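Local coordinates for Kid toxin protein (Escherichia coli, PDB 1M1F) that acts as the toxin of a plasmid toxin-antitoxin system, probably cutting RNA as an endoribonuclease, and kills daughter cells that lose the plasmid, at residues Glu18-Pro30 / Arg35-Ser47. Numbering follows the deposited sequence.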
loop_
_atom_site.group_PDB
_atom_site.type_symbol
_atom_site.label_atom_id
_atom_site.label_comp_id
_atom_site.label_asym_id
_atom_site.label_seq_id
_atom_site.Cartn_x
_atom_site.Cartn_y
_atom_site.Cartn_z
ATOM N N GLU A 18 1.709 -7.340 10.695
ATOM C CA GLU A 18 2.382 -6.571 9.649
ATOM C C GLU A 18 3.785 -7.099 9.369
ATOM O O GLU A 18 4.493 -7.507 10.280
ATOM C CB GLU A 18 2.445 -5.095 10.045
ATOM C CG GLU A 18 1.078 -4.416 10.018
ATOM C CD GLU A 18 0.995 -3.138 10.833
ATOM O OE1 GLU A 18 2.041 -2.566 11.220
ATOM O OE2 GLU A 18 -0.143 -2.693 11.093
ATOM N N GLN A 19 4.178 -7.099 8.101
ATOM C CA GLN A 19 5.498 -7.557 7.713
ATOM C C GLN A 19 6.556 -6.742 8.450
ATOM O O GLN A 19 6.528 -5.514 8.429
ATOM C CB GLN A 19 5.678 -7.426 6.203
ATOM C CG GLN A 19 6.955 -8.072 5.698
ATOM C CD GLN A 19 6.965 -9.578 5.887
ATOM O OE1 GLN A 19 7.868 -10.122 6.523
ATOM N NE2 GLN A 19 5.961 -10.248 5.348
ATOM N N GLN A 20 7.493 -7.442 9.088
ATOM C CA GLN A 20 8.535 -6.812 9.899
ATOM C C GLN A 20 9.909 -6.851 9.243
ATOM O O GLN A 20 10.116 -7.519 8.224
ATOM C CB GLN A 20 8.684 -7.539 11.249
ATOM C CG GLN A 20 7.390 -7.892 11.963
ATOM C CD GLN A 20 7.619 -8.489 13.350
ATOM O OE1 GLN A 20 6.739 -8.427 14.216
ATOM N NE2 GLN A 20 8.799 -9.070 13.561
ATOM N N GLY A 21 10.841 -6.126 9.849
ATOM C CA GLY A 21 12.252 -6.235 9.513
ATOM C C GLY A 21 12.829 -5.317 8.458
ATOM O O GLY A 21 12.136 -4.538 7.806
ATOM N N THR A 22 14.147 -5.399 8.326
ATOM C CA THR A 22 14.864 -4.744 7.253
ATOM C C THR A 22 14.963 -5.808 6.168
ATOM O O THR A 22 15.477 -6.904 6.399
ATOM C CB THR A 22 16.252 -4.320 7.711
ATOM O OG1 THR A 22 16.138 -3.250 8.655
ATOM C CG2 THR A 22 17.039 -3.718 6.567
ATOM N N ARG A 23 14.454 -5.489 4.980
ATOM C CA ARG A 23 14.393 -6.465 3.909
ATOM C C ARG A 23 14.269 -5.765 2.572
ATOM O O ARG A 23 14.006 -4.566 2.495
ATOM C CB ARG A 23 13.196 -7.390 4.125
ATOM C CG ARG A 23 11.860 -6.685 4.065
ATOM C CD ARG A 23 10.672 -7.588 4.338
ATOM N NE ARG A 23 10.761 -8.267 5.627
ATOM C CZ ARG A 23 11.068 -9.548 5.796
ATOM N NH1 ARG A 23 11.315 -10.346 4.763
ATOM N NH2 ARG A 23 11.126 -10.048 7.022
ATOM N N PRO A 24 14.471 -6.519 1.503
ATOM C CA PRO A 24 14.280 -5.969 0.166
ATOM C C PRO A 24 12.809 -5.676 -0.058
ATOM O O PRO A 24 11.936 -6.413 0.426
ATOM C CB PRO A 24 14.749 -7.098 -0.763
ATOM C CG PRO A 24 15.452 -8.071 0.108
ATOM C CD PRO A 24 14.893 -7.924 1.467
ATOM N N VAL A 25 12.564 -4.584 -0.761
ATOM C CA VAL A 25 11.223 -4.212 -1.184
ATOM C C VAL A 25 11.280 -3.830 -2.659
ATOM O O VAL A 25 12.318 -3.383 -3.157
ATOM C CB VAL A 25 10.602 -3.056 -0.350
ATOM C CG1 VAL A 25 10.588 -3.389 1.134
ATOM C CG2 VAL A 25 11.311 -1.755 -0.608
ATOM N N LEU A 26 10.175 -4.041 -3.363
ATOM C CA LEU A 26 10.074 -3.743 -4.788
ATOM C C LEU A 26 9.242 -2.493 -5.008
ATOM O O LEU A 26 8.120 -2.410 -4.518
ATOM C CB LEU A 26 9.430 -4.929 -5.510
ATOM C CG LEU A 26 9.207 -4.804 -7.018
ATOM C CD1 LEU A 26 10.542 -4.645 -7.736
ATOM C CD2 LEU A 26 8.445 -6.004 -7.541
ATOM N N ILE A 27 9.775 -1.525 -5.747
ATOM C CA ILE A 27 9.053 -0.283 -6.012
ATOM C C ILE A 27 7.979 -0.499 -7.068
ATOM O O ILE A 27 8.241 -0.996 -8.161
ATOM C CB ILE A 27 10.036 0.847 -6.416
ATOM C CG1 ILE A 27 11.009 1.124 -5.251
ATOM C CG2 ILE A 27 9.269 2.115 -6.816
ATOM C CD1 ILE A 27 11.957 2.309 -5.424
ATOM N N VAL A 28 6.755 -0.128 -6.713
ATOM C CA VAL A 28 5.577 -0.267 -7.571
ATOM C C VAL A 28 5.287 0.970 -8.419
ATOM O O VAL A 28 4.848 0.858 -9.560
ATOM C CB VAL A 28 4.329 -0.547 -6.681
ATOM C CG1 VAL A 28 3.025 -0.530 -7.474
ATOM C CG2 VAL A 28 4.496 -1.872 -5.951
ATOM N N THR A 29 5.506 2.148 -7.846
ATOM C CA THR A 29 5.154 3.399 -8.504
ATOM C C THR A 29 6.251 3.881 -9.441
ATOM O O THR A 29 7.424 3.574 -9.238
ATOM C CB THR A 29 4.853 4.469 -7.438
ATOM O OG1 THR A 29 5.706 4.265 -6.299
ATOM C CG2 THR A 29 3.441 4.321 -6.882
ATOM N N PRO A 30 5.878 4.658 -10.458
ATOM C CA PRO A 30 6.860 5.147 -11.435
ATOM C C PRO A 30 7.704 6.298 -10.929
ATOM O O PRO A 30 7.377 6.960 -9.950
ATOM C CB PRO A 30 6.010 5.642 -12.600
ATOM C CG PRO A 30 4.648 5.811 -12.083
ATOM C CD PRO A 30 4.512 5.108 -10.767
ATOM N N ARG A 35 9.433 10.815 -7.441
ATOM C CA ARG A 35 10.135 12.088 -7.367
ATOM C C ARG A 35 9.260 13.162 -6.725
ATOM O O ARG A 35 9.704 13.881 -5.841
ATOM C CB ARG A 35 10.533 12.500 -8.790
ATOM C CG ARG A 35 11.131 13.871 -8.968
ATOM C CD ARG A 35 11.530 14.138 -10.421
ATOM N NE ARG A 35 10.374 14.347 -11.301
ATOM C CZ ARG A 35 10.048 13.586 -12.347
ATOM N NH1 ARG A 35 10.769 12.519 -12.682
ATOM N NH2 ARG A 35 8.976 13.893 -13.067
ATOM N N VAL A 36 8.007 13.247 -7.147
ATOM C CA VAL A 36 7.125 14.305 -6.664
ATOM C C VAL A 36 6.675 14.077 -5.225
ATOM O O VAL A 36 6.651 15.008 -4.424
ATOM C CB VAL A 36 5.901 14.478 -7.576
ATOM C CG1 VAL A 36 4.971 15.539 -7.012
ATOM C CG2 VAL A 36 6.325 14.860 -8.983
ATOM N N THR A 37 6.333 12.837 -4.881
ATOM C CA THR A 37 5.809 12.554 -3.543
ATOM C C THR A 37 6.874 12.264 -2.505
ATOM O O THR A 37 6.638 12.456 -1.320
ATOM C CB THR A 37 4.872 11.319 -3.546
ATOM O OG1 THR A 37 5.626 10.137 -3.882
ATOM C CG2 THR A 37 3.780 11.429 -4.594
ATOM N N ARG A 38 8.020 11.758 -2.954
ATOM C CA ARG A 38 9.040 11.241 -2.051
ATOM C C ARG A 38 8.465 10.105 -1.177
ATOM O O ARG A 38 9.012 9.784 -0.122
ATOM C CB ARG A 38 9.624 12.362 -1.189
ATOM N N LEU A 39 7.369 9.494 -1.641
ATOM C CA LEU A 39 6.667 8.447 -0.905
ATOM C C LEU A 39 6.303 7.295 -1.841
ATOM O O LEU A 39 5.134 7.076 -2.147
ATOM C CB LEU A 39 5.394 9.005 -0.244
ATOM C CG LEU A 39 5.628 9.933 0.949
ATOM C CD1 LEU A 39 4.334 10.657 1.341
ATOM C CD2 LEU A 39 6.190 9.138 2.124
ATOM N N PRO A 40 7.288 6.539 -2.310
ATOM C CA PRO A 40 6.987 5.417 -3.200
ATOM C C PRO A 40 6.105 4.375 -2.526
ATOM O O PRO A 40 6.148 4.196 -1.311
ATOM C CB PRO A 40 8.369 4.813 -3.474
ATOM C CG PRO A 40 9.170 5.222 -2.287
ATOM C CD PRO A 40 8.730 6.628 -2.015
ATOM N N VAL A 41 5.314 3.691 -3.340
ATOM C CA VAL A 41 4.593 2.519 -2.892
ATOM C C VAL A 41 5.468 1.306 -3.227
ATOM O O VAL A 41 5.978 1.182 -4.344
ATOM C CB VAL A 41 3.206 2.386 -3.568
ATOM C CG1 VAL A 41 2.505 1.141 -3.059
ATOM C CG2 VAL A 41 2.374 3.629 -3.307
ATOM N N VAL A 42 5.640 0.427 -2.246
ATOM C CA VAL A 42 6.477 -0.753 -2.377
ATOM C C VAL A 42 5.746 -1.997 -1.893
ATOM O O VAL A 42 4.759 -1.911 -1.161
ATOM C CB VAL A 42 7.805 -0.607 -1.550
ATOM C CG1 VAL A 42 8.473 0.714 -1.845
ATOM C CG2 VAL A 42 7.549 -0.749 -0.055
ATOM N N VAL A 43 6.232 -3.159 -2.327
ATOM C CA VAL A 43 5.769 -4.437 -1.786
ATOM C C VAL A 43 7.000 -5.199 -1.277
ATOM O O VAL A 43 8.070 -5.161 -1.899
ATOM C CB VAL A 43 4.960 -5.270 -2.794
ATOM C CG1 VAL A 43 3.561 -4.702 -2.930
ATOM C CG2 VAL A 43 5.646 -5.362 -4.151
ATOM N N PRO A 44 6.875 -5.877 -0.142
ATOM C CA PRO A 44 8.037 -6.534 0.460
ATOM C C PRO A 44 8.382 -7.891 -0.127
ATOM O O PRO A 44 7.523 -8.598 -0.645
ATOM C CB PRO A 44 7.603 -6.711 1.908
ATOM C CG PRO A 44 6.122 -6.886 1.825
ATOM C CD PRO A 44 5.659 -6.063 0.661
ATOM N N VAL A 45 9.659 -8.244 -0.018
ATOM C CA VAL A 45 10.168 -9.549 -0.421
ATOM C C VAL A 45 10.450 -10.363 0.834
ATOM O O VAL A 45 11.064 -9.854 1.781
ATOM C CB VAL A 45 11.475 -9.407 -1.212
ATOM C CG1 VAL A 45 12.075 -10.768 -1.548
ATOM C CG2 VAL A 45 11.233 -8.597 -2.459
ATOM N N THR A 46 9.984 -11.608 0.849
ATOM C CA THR A 46 10.213 -12.526 1.965
ATOM C C THR A 46 10.770 -13.830 1.433
ATOM O O THR A 46 10.772 -14.073 0.234
ATOM C CB THR A 46 8.899 -12.870 2.706
ATOM O OG1 THR A 46 7.996 -13.558 1.824
ATOM C CG2 THR A 46 8.156 -11.637 3.135
ATOM N N SER A 47 11.220 -14.697 2.328
ATOM C CA SER A 47 11.571 -16.036 1.898
ATOM C C SER A 47 10.245 -16.799 1.854
ATOM O O SER A 47 9.865 -17.371 0.832
ATOM C CB SER A 47 12.532 -16.704 2.872
ATOM O OG SER A 47 11.814 -17.316 3.927
HETATM O O HOH W 1 11.906 -13.578 5.557
#
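Arg23 sets CG between its backbone N and carbonyl carbon (chi1 64°) and bends at chi3, so that the chain passes beside Pro44, CD lying 4.0 Å from Pro44 CB, and brings its guanidinium edge to the carbonyl of Val45. Arg23 NH1 gives a hydrogen bond of 3.0 Å to Val45 O, almost in the guanidinium plane, while NE and NH2, along one edge of the group, both donate to Gln20 O. These bonds fix its rotation, and Gln19 OE1 lies above one face, offset toward the rim. Gln19 also crosses to Thr46, where its NE2 comes 3.4 Å from CG2.

From there strands 22-27 and 41-46 pair antiparallel. Leu26 N to Val43 O, at 2.8 Å, is nearly straight (173°), and Val43 N returns a bond to Leu26 O; Val45 N to Pro24 O and Val28 N to Val41 O extend the pairing. On the face of Val25, Ile27, Val42 and Pro44, Val25 CG2 packs 3.8 Å from Val42 CB; on that of Leu26 and Val43, covered by helix 95-106, Val28 CG2 meets Val43 CG2.

At the far end, with chi1 at 34°, Thr29 OG1 accepts from Val41 N at 3.0 Å and donates to Asn34 OD1 of helix 31-37, which links these central strands of the SH3-like toxin fold.

Backbone bonds hold the apolar middle; at the ends the Arg23 guanidinium ties the carbonyls of Gln20 and Val45 together, and the Thr29 hydroxyl satisfies a buried strand amide.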